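Local coordinates for protein carbonic anhydrase (Porphyridium purpureum, PDB 1DDZ) that probably interconverts carbon dioxide and hydrogencarbonate as a zinc-dependent beta-class carbonic anhydrase, with two zinc sites in each chain, at residues M10-E14 and A484-I488; K36-F40 and E462-V466; P321-G327 and V376-C382; Q355-S359 and H443-A447. All coordinates share one frame; numbering follows the deposited sequence.

Contact 1: M10-E14 and A484-I488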
loop_
_atom_site.group_PDB
_atom_site.type_symbol
_atom_site.label_atom_id
_atom_site.label_comp_id
_atom_site.label_asym_id
_atom_site.label_seq_id
_atom_site.Cartn_x
_atom_site.Cartn_y
_atom_site.Cartn_z
ATOM N N MET A 10 25.734 -7.973 14.564
ATOM C CA MET A 10 24.418 -7.372 14.703
ATOM C C MET A 10 24.641 -5.893 14.855
ATOM O O MET A 10 25.715 -5.489 15.270
ATOM C CB MET A 10 23.739 -7.901 15.964
ATOM C CG MET A 10 23.534 -9.400 15.980
ATOM S SD MET A 10 22.717 -9.894 17.489
ATOM C CE MET A 10 24.049 -9.707 18.674
ATOM N N SER A 11 23.653 -5.087 14.496
ATOM C CA SER A 11 23.799 -3.647 14.652
ATOM C C SER A 11 23.448 -3.346 16.095
ATOM O O SER A 11 22.896 -4.199 16.798
ATOM C CB SER A 11 22.823 -2.890 13.745
ATOM O OG SER A 11 21.475 -3.172 14.091
ATOM N N ASP A 12 23.716 -2.121 16.513
ATOM C CA ASP A 12 23.397 -1.689 17.850
ATOM C C ASP A 12 21.909 -1.781 18.119
ATOM O O ASP A 12 21.510 -2.135 19.227
ATOM C CB ASP A 12 23.867 -0.267 18.056
ATOM C CG ASP A 12 25.376 -0.148 18.010
ATOM O OD1 ASP A 12 26.069 -1.195 18.070
ATOM O OD2 ASP A 12 25.866 0.997 17.918
ATOM N N LEU A 13 21.084 -1.486 17.110
ATOM C CA LEU A 13 19.637 -1.581 17.287
ATOM C C LEU A 13 19.289 -3.027 17.627
ATOM O O LEU A 13 18.548 -3.289 18.566
ATOM C CB LEU A 13 18.893 -1.188 16.019
ATOM C CG LEU A 13 17.677 -0.269 16.146
ATOM C CD1 LEU A 13 16.738 -0.577 15.008
ATOM C CD2 LEU A 13 16.981 -0.422 17.458
ATOM N N GLU A 14 19.818 -3.956 16.837
ATOM C CA GLU A 14 19.592 -5.390 17.037
ATOM C C GLU A 14 19.979 -5.843 18.446
ATOM O O GLU A 14 19.216 -6.541 19.112
ATOM C CB GLU A 14 20.354 -6.201 15.973
ATOM C CG GLU A 14 19.494 -6.583 14.748
ATOM C CD GLU A 14 20.241 -6.592 13.402
ATOM O OE1 GLU A 14 19.541 -6.542 12.359
ATOM O OE2 GLU A 14 21.496 -6.655 13.376
ATOM N N ALA A 484 19.822 4.180 18.829
ATOM C CA ALA A 484 20.504 2.943 18.517
ATOM C C ALA A 484 20.706 2.874 17.001
ATOM O O ALA A 484 19.750 2.833 16.218
ATOM C CB ALA A 484 19.684 1.751 19.014
ATOM N N ASN A 485 21.960 2.890 16.593
ATOM C CA ASN A 485 22.297 2.829 15.186
ATOM C C ASN A 485 21.914 1.481 14.632
ATOM O O ASN A 485 22.142 0.456 15.270
ATOM C CB ASN A 485 23.792 3.041 14.995
ATOM C CG ASN A 485 24.174 3.064 13.551
ATOM O OD1 ASN A 485 24.695 2.085 13.023
ATOM N ND2 ASN A 485 23.857 4.164 12.874
ATOM N N ASP A 486 21.295 1.473 13.465
ATOM C CA ASP A 486 20.910 0.221 12.879
ATOM C C ASP A 486 21.771 -0.168 11.685
ATOM O O ASP A 486 21.358 -0.973 10.865
ATOM C CB ASP A 486 19.438 0.240 12.496
ATOM C CG ASP A 486 18.923 -1.139 12.112
ATOM O OD1 ASP A 486 19.390 -2.150 12.689
ATOM O OD2 ASP A 486 18.058 -1.216 11.219
ATOM N N ASP A 487 23.002 0.328 11.627
ATOM C CA ASP A 487 23.876 -0.009 10.510
ATOM C C ASP A 487 24.720 -1.267 10.761
ATOM O O ASP A 487 25.248 -1.469 11.853
ATOM C CB ASP A 487 24.758 1.194 10.138
ATOM C CG ASP A 487 23.938 2.430 9.698
ATOM O OD1 ASP A 487 22.832 2.278 9.127
ATOM O OD2 ASP A 487 24.402 3.572 9.922
ATOM N N ILE A 488 24.730 -2.170 9.788
ATOM C CA ILE A 488 25.523 -3.390 9.877
ATOM C C ILE A 488 26.788 -3.205 9.040
ATOM O O ILE A 488 27.903 -3.419 9.532
ATOM C CB ILE A 488 24.749 -4.644 9.377
ATOM C CG1 ILE A 488 24.263 -4.459 7.932
ATOM C CG2 ILE A 488 23.604 -4.943 10.324
ATOM C CD1 ILE A 488 23.612 -5.663 7.298
HETATM O O HOH W 1 25.281 -0.519 14.658
#

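Contact 2: K36-F40 and E462-V466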
loop_
_atom_site.group_PDB
_atom_site.type_symbol
_atom_site.label_atom_id
_atom_site.label_comp_id
_atom_site.label_asym_id
_atom_site.label_seq_id
_atom_site.Cartn_x
_atom_site.Cartn_y
_atom_site.Cartn_z
ATOM N N LYS A 36 9.794 4.003 33.562
ATOM C CA LYS A 36 10.399 5.255 34.032
ATOM C C LYS A 36 9.755 6.589 33.597
ATOM O O LYS A 36 9.561 7.499 34.417
ATOM C CB LYS A 36 11.876 5.263 33.640
ATOM C CG LYS A 36 12.634 4.007 34.056
ATOM C CD LYS A 36 12.876 3.951 35.555
ATOM C CE LYS A 36 13.466 2.611 35.978
ATOM N NZ LYS A 36 12.473 1.499 35.910
ATOM N N SER A 37 9.473 6.714 32.303
ATOM C CA SER A 37 8.886 7.917 31.740
ATOM C C SER A 37 7.764 8.538 32.575
ATOM O O SER A 37 7.095 7.874 33.378
ATOM C CB SER A 37 8.392 7.639 30.310
ATOM O OG SER A 37 7.721 8.759 29.737
ATOM N N ASN A 38 7.560 9.833 32.371
ATOM C CA ASN A 38 6.519 10.541 33.078
ATOM C C ASN A 38 5.148 10.117 32.550
ATOM O O ASN A 38 4.145 10.336 33.219
ATOM C CB ASN A 38 6.746 12.071 33.055
ATOM C CG ASN A 38 6.149 12.761 31.835
ATOM O OD1 ASN A 38 5.466 13.783 31.972
ATOM N ND2 ASN A 38 6.449 12.253 30.642
ATOM N N ILE A 39 5.107 9.417 31.412
ATOM C CA ILE A 39 3.824 8.959 30.892
ATOM C C ILE A 39 3.196 7.931 31.825
ATOM O O ILE A 39 1.986 7.856 31.946
ATOM C CB ILE A 39 3.878 8.381 29.439
ATOM C CG1 ILE A 39 4.812 7.177 29.327
ATOM C CG2 ILE A 39 4.210 9.478 28.452
ATOM C CD1 ILE A 39 4.565 6.385 28.077
ATOM N N PHE A 40 4.028 7.149 32.504
ATOM C CA PHE A 40 3.521 6.152 33.432
ATOM C C PHE A 40 2.986 6.882 34.668
ATOM O O PHE A 40 1.908 6.590 35.169
ATOM C CB PHE A 40 4.633 5.171 33.777
ATOM C CG PHE A 40 5.089 4.366 32.606
ATOM C CD1 PHE A 40 6.333 4.602 32.027
ATOM C CD2 PHE A 40 4.267 3.383 32.066
ATOM C CE1 PHE A 40 6.754 3.870 30.929
ATOM C CE2 PHE A 40 4.680 2.639 30.965
ATOM C CZ PHE A 40 5.930 2.886 30.394
ATOM N N GLU A 462 12.512 9.639 21.452
ATOM C CA GLU A 462 12.411 8.416 22.236
ATOM C C GLU A 462 11.307 7.509 21.701
ATOM O O GLU A 462 10.205 7.961 21.419
ATOM C CB GLU A 462 12.118 8.803 23.681
ATOM C CG GLU A 462 11.751 7.670 24.603
ATOM C CD GLU A 462 11.479 8.147 26.014
ATOM O OE1 GLU A 462 10.317 8.503 26.308
ATOM O OE2 GLU A 462 12.431 8.174 26.828
ATOM N N VAL A 463 11.624 6.247 21.473
ATOM C CA VAL A 463 10.618 5.296 21.001
ATOM C C VAL A 463 10.253 4.434 22.206
ATOM O O VAL A 463 11.084 3.687 22.718
ATOM C CB VAL A 463 11.148 4.401 19.867
ATOM C CG1 VAL A 463 10.058 3.434 19.418
ATOM C CG2 VAL A 463 11.636 5.261 18.687
ATOM N N GLN A 464 9.018 4.563 22.666
ATOM C CA GLN A 464 8.507 3.840 23.829
ATOM C C GLN A 464 7.486 2.756 23.458
ATOM O O GLN A 464 6.653 2.934 22.558
ATOM C CB GLN A 464 7.885 4.864 24.793
ATOM C CG GLN A 464 7.070 4.310 25.941
ATOM C CD GLN A 464 7.918 3.773 27.087
ATOM O OE1 GLN A 464 7.979 2.561 27.323
ATOM N NE2 GLN A 464 8.544 4.668 27.815
ATOM N N GLY A 465 7.589 1.616 24.130
ATOM C CA GLY A 465 6.687 0.492 23.919
ATOM C C GLY A 465 5.844 0.412 25.185
ATOM O O GLY A 465 6.377 0.521 26.302
ATOM N N VAL A 466 4.552 0.157 25.036
ATOM C CA VAL A 466 3.646 0.177 26.180
ATOM C C VAL A 466 2.489 -0.805 25.937
ATOM O O VAL A 466 2.236 -1.174 24.793
ATOM C CB VAL A 466 3.162 1.684 26.343
ATOM C CG1 VAL A 466 1.715 1.877 25.976
ATOM C CG2 VAL A 466 3.509 2.248 27.696
HETATM O O HOH W 2 7.614 7.291 27.193
#

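Contact 3: P321-G327 and V376-C382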
loop_
_atom_site.group_PDB
_atom_site.type_symbol
_atom_site.label_atom_id
_atom_site.label_comp_id
_atom_site.label_asym_id
_atom_site.label_seq_id
_atom_site.Cartn_x
_atom_site.Cartn_y
_atom_site.Cartn_z
ATOM N N PRO A 321 1.291 18.801 19.074
ATOM C CA PRO A 321 1.559 17.580 19.826
ATOM C C PRO A 321 3.030 17.234 19.901
ATOM O O PRO A 321 3.735 17.328 18.907
ATOM C CB PRO A 321 0.780 16.518 19.033
ATOM C CG PRO A 321 0.753 17.077 17.634
ATOM C CD PRO A 321 0.439 18.520 17.903
ATOM N N GLU A 322 3.466 16.781 21.068
ATOM C CA GLU A 322 4.849 16.387 21.265
ATOM C C GLU A 322 5.025 14.867 21.248
ATOM O O GLU A 322 6.129 14.361 21.457
ATOM C CB GLU A 322 5.386 16.996 22.548
ATOM C CG GLU A 322 5.594 18.499 22.432
ATOM C CD GLU A 322 5.539 19.237 23.763
ATOM O OE1 GLU A 322 5.666 20.486 23.741
ATOM O OE2 GLU A 322 5.353 18.587 24.822
ATOM N N ILE A 323 3.943 14.150 20.944
ATOM C CA ILE A 323 3.959 12.692 20.869
ATOM C C ILE A 323 3.117 12.100 19.771
ATOM O O ILE A 323 2.023 12.572 19.489
ATOM C CB ILE A 323 3.458 12.000 22.156
ATOM C CG1 ILE A 323 2.500 12.905 22.918
ATOM C CG2 ILE A 323 4.612 11.584 23.006
ATOM C CD1 ILE A 323 2.177 12.390 24.288
ATOM N N LEU A 324 3.642 11.043 19.170
ATOM C CA LEU A 324 2.938 10.314 18.153
ATOM C C LEU A 324 2.567 9.054 18.926
ATOM O O LEU A 324 3.434 8.429 19.559
ATOM C CB LEU A 324 3.865 9.909 17.011
ATOM C CG LEU A 324 3.318 9.471 15.633
ATOM C CD1 LEU A 324 4.224 8.419 15.067
ATOM C CD2 LEU A 324 1.890 8.999 15.618
ATOM N N TRP A 325 1.292 8.694 18.868
ATOM C CA TRP A 325 0.801 7.500 19.515
ATOM C C TRP A 325 0.298 6.581 18.410
ATOM O O TRP A 325 -0.523 7.007 17.597
ATOM C CB TRP A 325 -0.357 7.860 20.438
ATOM C CG TRP A 325 -0.836 6.724 21.271
ATOM C CD1 TRP A 325 -1.656 5.696 20.882
ATOM C CD2 TRP A 325 -0.586 6.530 22.667
ATOM N NE1 TRP A 325 -1.939 4.888 21.961
ATOM C CE2 TRP A 325 -1.297 5.382 23.065
ATOM C CE3 TRP A 325 0.170 7.223 23.620
ATOM C CZ2 TRP A 325 -1.282 4.913 24.385
ATOM C CZ3 TRP A 325 0.187 6.754 24.928
ATOM C CH2 TRP A 325 -0.537 5.608 25.297
ATOM N N ILE A 326 0.832 5.359 18.333
ATOM C CA ILE A 326 0.399 4.366 17.359
ATOM C C ILE A 326 -0.333 3.278 18.151
ATOM O O ILE A 326 0.292 2.523 18.900
ATOM C CB ILE A 326 1.581 3.759 16.619
ATOM C CG1 ILE A 326 2.346 4.884 15.920
ATOM C CG2 ILE A 326 1.081 2.666 15.656
ATOM C CD1 ILE A 326 3.761 4.541 15.491
ATOM N N GLY A 327 -1.655 3.222 18.017
ATOM C CA GLY A 327 -2.437 2.262 18.760
ATOM C C GLY A 327 -3.313 1.389 17.911
ATOM O O GLY A 327 -3.259 1.453 16.679
ATOM N N VAL A 376 8.056 15.620 16.956
ATOM C CA VAL A 376 7.626 15.072 18.249
ATOM C C VAL A 376 8.826 14.438 18.976
ATOM O O VAL A 376 9.690 13.843 18.340
ATOM C CB VAL A 376 6.500 14.015 18.085
ATOM C CG1 VAL A 376 5.250 14.673 17.538
ATOM C CG2 VAL A 376 6.946 12.868 17.190
ATOM N N LYS A 377 8.851 14.541 20.303
ATOM C CA LYS A 377 9.948 13.993 21.108
ATOM C C LYS A 377 9.821 12.503 21.392
ATOM O O LYS A 377 10.818 11.836 21.634
ATOM C CB LYS A 377 10.045 14.729 22.446
ATOM C CG LYS A 377 10.181 16.239 22.324
ATOM C CD LYS A 377 11.468 16.660 21.607
ATOM C CE LYS A 377 11.489 18.164 21.336
ATOM N NZ LYS A 377 12.782 18.618 20.745
ATOM N N ARG A 378 8.594 11.984 21.373
ATOM C CA ARG A 378 8.355 10.568 21.639
ATOM C C ARG A 378 7.409 9.905 20.676
ATOM O O ARG A 378 6.449 10.508 20.231
ATOM C CB ARG A 378 7.748 10.374 23.027
ATOM C CG ARG A 378 8.755 10.153 24.130
ATOM C CD ARG A 378 8.971 11.398 24.986
ATOM N NE ARG A 378 8.219 11.339 26.244
ATOM C CZ ARG A 378 7.037 11.922 26.440
ATOM N NH1 ARG A 378 6.451 12.613 25.463
ATOM N NH2 ARG A 378 6.461 11.849 27.631
ATOM N N VAL A 379 7.670 8.644 20.375
ATOM C CA VAL A 379 6.776 7.874 19.542
ATOM C C VAL A 379 6.417 6.710 20.449
ATOM O O VAL A 379 7.318 6.026 20.953
ATOM C CB VAL A 379 7.451 7.352 18.263
ATOM C CG1 VAL A 379 6.518 6.393 17.532
ATOM C CG2 VAL A 379 7.813 8.534 17.342
ATOM N N VAL A 380 5.127 6.533 20.713
ATOM C CA VAL A 380 4.662 5.447 21.566
ATOM C C VAL A 380 3.880 4.396 20.786
ATOM O O VAL A 380 2.962 4.749 20.060
ATOM C CB VAL A 380 3.742 5.993 22.700
ATOM C CG1 VAL A 380 3.195 4.845 23.562
ATOM C CG2 VAL A 380 4.501 6.988 23.570
ATOM N N VAL A 381 4.294 3.129 20.854
ATOM C CA VAL A 381 3.544 2.044 20.204
ATOM C C VAL A 381 2.773 1.394 21.360
ATOM O O VAL A 381 3.376 0.893 22.322
ATOM C CB VAL A 381 4.444 0.963 19.501
ATOM C CG1 VAL A 381 3.581 -0.177 18.974
ATOM C CG2 VAL A 381 5.230 1.574 18.339
ATOM N N CYS A 382 1.444 1.446 21.286
ATOM C CA CYS A 382 0.614 0.898 22.340
ATOM C C CYS A 382 -0.251 -0.270 21.919
ATOM O O CYS A 382 -1.010 -0.182 20.953
ATOM C CB CYS A 382 -0.277 1.984 22.918
ATOM S SG CYS A 382 -1.288 1.444 24.336
#

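Contact 4: Q355-S359 and H443-A447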
loop_
_atom_site.group_PDB
_atom_site.type_symbol
_atom_site.label_atom_id
_atom_site.label_comp_id
_atom_site.label_asym_id
_atom_site.label_seq_id
_atom_site.Cartn_x
_atom_site.Cartn_y
_atom_site.Cartn_z
ATOM N N GLN A 355 -0.026 -2.269 14.191
ATOM C CA GLN A 355 1.080 -2.681 13.324
ATOM C C GLN A 355 1.916 -1.514 12.807
ATOM O O GLN A 355 1.390 -0.410 12.554
ATOM C CB GLN A 355 0.559 -3.445 12.114
ATOM C CG GLN A 355 -0.129 -4.758 12.393
ATOM C CD GLN A 355 0.824 -5.804 12.868
ATOM O OE1 GLN A 355 1.259 -5.792 14.021
ATOM N NE2 GLN A 355 1.122 -6.747 12.007
ATOM N N CYS A 356 3.220 -1.763 12.695
ATOM C CA CYS A 356 4.185 -0.788 12.177
ATOM C C CYS A 356 4.983 -1.521 11.119
ATOM O O CYS A 356 6.191 -1.698 11.265
ATOM C CB CYS A 356 5.134 -0.305 13.282
ATOM S SG CYS A 356 4.342 0.637 14.546
ATOM N N ILE A 357 4.294 -1.978 10.078
ATOM C CA ILE A 357 4.897 -2.711 8.989
ATOM C C ILE A 357 5.960 -1.845 8.306
ATOM O O ILE A 357 5.757 -0.643 8.120
ATOM C CB ILE A 357 3.796 -3.180 8.045
ATOM C CG1 ILE A 357 2.873 -4.140 8.809
ATOM C CG2 ILE A 357 4.373 -3.800 6.800
ATOM C CD1 ILE A 357 1.512 -4.363 8.173
ATOM N N HIS A 358 7.118 -2.446 8.006
ATOM C CA HIS A 358 8.255 -1.744 7.391
ATOM C C HIS A 358 7.888 -0.869 6.210
ATOM O O HIS A 358 8.312 0.282 6.127
ATOM C CB HIS A 358 9.322 -2.730 6.889
ATOM C CG HIS A 358 10.003 -3.501 7.970
ATOM N ND1 HIS A 358 10.658 -2.885 9.008
ATOM C CD2 HIS A 358 10.167 -4.830 8.154
ATOM C CE1 HIS A 358 11.207 -3.798 9.786
ATOM N NE2 HIS A 358 10.922 -4.987 9.289
ATOM N N SER A 359 7.121 -1.444 5.286
ATOM C CA SER A 359 6.720 -0.764 4.075
ATOM C C SER A 359 5.298 -0.212 4.034
ATOM O O SER A 359 4.816 0.108 2.975
ATOM C CB SER A 359 6.920 -1.710 2.924
ATOM O OG SER A 359 6.486 -2.991 3.312
ATOM N N HIS A 443 10.651 -2.069 17.350
ATOM C CA HIS A 443 11.862 -2.353 16.609
ATOM C C HIS A 443 11.714 -1.751 15.220
ATOM O O HIS A 443 12.566 -0.972 14.810
ATOM C CB HIS A 443 12.104 -3.860 16.518
ATOM C CG HIS A 443 13.509 -4.228 16.134
ATOM N ND1 HIS A 443 14.056 -5.469 16.393
ATOM C CD2 HIS A 443 14.472 -3.526 15.491
ATOM C CE1 HIS A 443 15.286 -5.519 15.922
ATOM N NE2 HIS A 443 15.565 -4.354 15.368
ATOM N N ASN A 444 10.602 -2.061 14.555
ATOM C CA ASN A 444 10.298 -1.551 13.220
ATOM C C ASN A 444 10.327 -0.023 13.142
ATOM O O ASN A 444 10.911 0.522 12.218
ATOM C CB ASN A 444 8.944 -2.063 12.729
ATOM C CG ASN A 444 8.944 -3.538 12.439
ATOM O OD1 ASN A 444 9.967 -4.199 12.559
ATOM N ND2 ASN A 444 7.792 -4.066 12.023
ATOM N N VAL A 445 9.749 0.697 14.103
ATOM C CA VAL A 445 9.821 2.156 13.985
ATOM C C VAL A 445 11.245 2.646 14.182
ATOM O O VAL A 445 11.652 3.601 13.545
ATOM C CB VAL A 445 8.746 2.972 14.835
ATOM C CG1 VAL A 445 7.724 2.082 15.461
ATOM C CG2 VAL A 445 9.361 3.917 15.819
ATOM N N CYS A 446 12.015 1.956 15.017
ATOM C CA CYS A 446 13.406 2.324 15.272
ATOM C C CYS A 446 14.261 2.111 14.026
ATOM O O CYS A 446 15.208 2.865 13.760
ATOM C CB CYS A 446 13.978 1.488 16.419
ATOM S SG CYS A 446 13.336 1.945 18.051
ATOM N N ALA A 447 13.912 1.076 13.269
ATOM C CA ALA A 447 14.617 0.730 12.058
ATOM C C ALA A 447 14.199 1.546 10.812
ATOM O O ALA A 447 14.853 1.441 9.788
ATOM C CB ALA A 447 14.487 -0.775 11.802
HETATM O O HOH W 3 11.440 -0.506 9.759
#

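Contact 1: M10-E14 and A484-I488
S11 and D486 meet through a short hydrogen bond: S11 OG donates to D486 OD1 at 2.7 Å, on the anti lone pair of the carboxylate. S11 is the N-cap of helix 12-25. Its CB lies against the backbone of the C-terminal loop, 3.4 Å from D487 O, and touches the CG2 methyl of I488. With chi1 at 63°, OG sits between the backbone N and the carbonyl carbon, where it both reaches D486 and accepts a weak bond from E14 N. E14 OE2 returns the link by taking S11 N at 2.9 Å from above its carboxylate plane. Two residues on, L13 N donates to N485 O at 2.9 Å. The L13 side chain covers the loop: CG lies over A484 O, CD2 meets A484 CB at 3.8 Å, and CD1 packs on CB and CG of D486. A water accepts from D12 N and lies within donating distance of N485 OD1 and D487 O, and N485 OD1 closes an Asx turn by accepting from D487 N. The carboxylates of E14 and D486 approach to 4.4 Å between OE1 and OD1; salt bridges to R410 and R407 of the second subunit, respectively, would offset their repulsion. The first helical turn is thus closed by a capping box, whose serine also fastens the C-terminal tail at the subunit interface.

Contact 2: K36-F40 and E462-V466
The first turn of helix 38-53 lies across one face of strand 462-468, with 8.9 Å between S37 CA and Q464 CA, so the two backbones meet through side chains and water. V466 and F40 make the tightest apolar contact: V466 CG2 is 3.5 Å from F40 CE2 and also touches CZ, the methyl coming obliquely to the ring as the two side chains slide past each other in opposite directions. The amide of Q464 approaches the same ring beside CE1 and CZ, its plane standing at 90° to the ring plane. Q464 reaches there because its chain bends at chi2 (78°), and its CG meets I39 CD1 at 3.9 Å. I39 CD1 also lies 4.3 Å from V466 CG2, while I39 CG1 packs over one face of F40 within its own segment. The strand is the fourth in order across a five-stranded mixed sheet of the beta-carbonic anhydrase fold, bonded to strand 378-384 and to the antiparallel strand 476-481, and E462, Q464 and V466 direct their side chains to the face that receives the helix. L475 and D477 also touch F40. At the polar end S37 is the N-cap: OG, anti to the backbone N at chi1 176°, accepts from I39 N at 3.2 Å in an almost straight bond. The same S37 OG is hydrogen-bonded to a water at 2.9 Å. That water donates to E462 OE1 at 3.1 Å and so bridges the helix start and the strand.

Contact 3: P321-G327 and V376-C382
W325 and V380 cross obliquely, the V380 CG1 methyl standing over one face of the six-membered ring, 4.0 Å from its centroid and 18° off the normal, a CH-pi contact displaced toward the CE3-CZ3 rim. The indole gets there with CG anti to the backbone N (chi1 -173°), which turns it toward the neighbouring strand. Farther along, C382 CB meets W325 CZ2 at 3.4 Å, and C382 SG makes an oblique sulfur-aromatic contact with the same ring. The other face of the sheet carries L324, I326, V379 and V381: V379 CG1 is 3.9 Å from L324 CD1 and equally far from I326 CD1, and helix 361-373 packs on L324. Between these layers the backbones run parallel, 15° apart. L324 N to R378 O, V380 N to L324 O, I326 N to V380 O and C382 N to I326 O form a regular ladder of bonds, the I326 N link measuring 2.8 Å and nearly straight. At the start of the strands the ladder loosens: E322 O takes K377 N at 3.0 Å and, weakly, R378 N, while V376 CG1 packs against P321 O. R378, bent at chi2 and chi3, runs alongside I323 and brings its guanidinium against I323 CG2, with E322 O near the plane at the guanidinium edge. This is the central parallel pair of a beta-carbonic anhydrase sheet, whose strand 323-328 ends in the zinc ligand C328, and strand 378-384 in the ligand H384.

Contact 4: Q355-S359 and H443-A447
The loop between strand 346-351 and helix 361-373 rests here on the C-terminal part of helix 426-447, in the second carbonic anhydrase unit of the chain and beside the second subunit. N444 is the central side chain. Its CG lies anti to the carbonyl carbon (chi1 -69°), a torsion that carries the amide off the helix to the loop, where ND2 donates to C356 O at 3.0 Å. The bond is bent, and the donor stands 46° above the carbonyl plane. N444 CB also rests on C356 O, at 3.1 Å. H358 crosses N444 at about a right angle: ND2 is over one face of the imidazole, offset toward the rim, ring and amide planes are 43° apart, and OD1 approaches CE1 to 3.1 Å. At the ring's edge, in its plane, a water lies 2.6 Å from H358 ND1 and donates to N444 O at 2.7 Å, a second tie between loop and helix. H358 NE2 is hydrogen-bonded to D411 of the second subunit. On the sheet side, C356 SG packs on V445 CG1 at 3.8 Å, and V381 of the sheet touches both side chains. C356 N is held by Q441, about one turn before N444 in the helix, so the peptide groups on both sides of C356 are bonded to helical side chains. The imidazole is therefore fixed at both nitrogens, by the bridging water and by an aspartate of the other subunit; that carboxylate would be expected to polarise the ring and favour a proton on NE2.

Overall arrangement
Contacts 2 and 3 are neighbours in one sheet, their centres about 9 Å apart: strand 462-468 lies beside strand 378-384, with Q464 N 2.8 Å from V379 O. Contact 4 packs on the sheet through V445, which touches V381 and V463, and its centre is about 14 Å from that of contact 3. Contact 1 lies about 14 Å from contact 4, centre to centre; L13 and D486 touch A447 there, and both contacts reach the second subunit. The zinc held by C328, D330, H384 and C387 is about 8 Å from G327 of contact 3, about 12 Å from the V466 side chain of contact 2 and about 13 Å from the C356 side chain of contact 4.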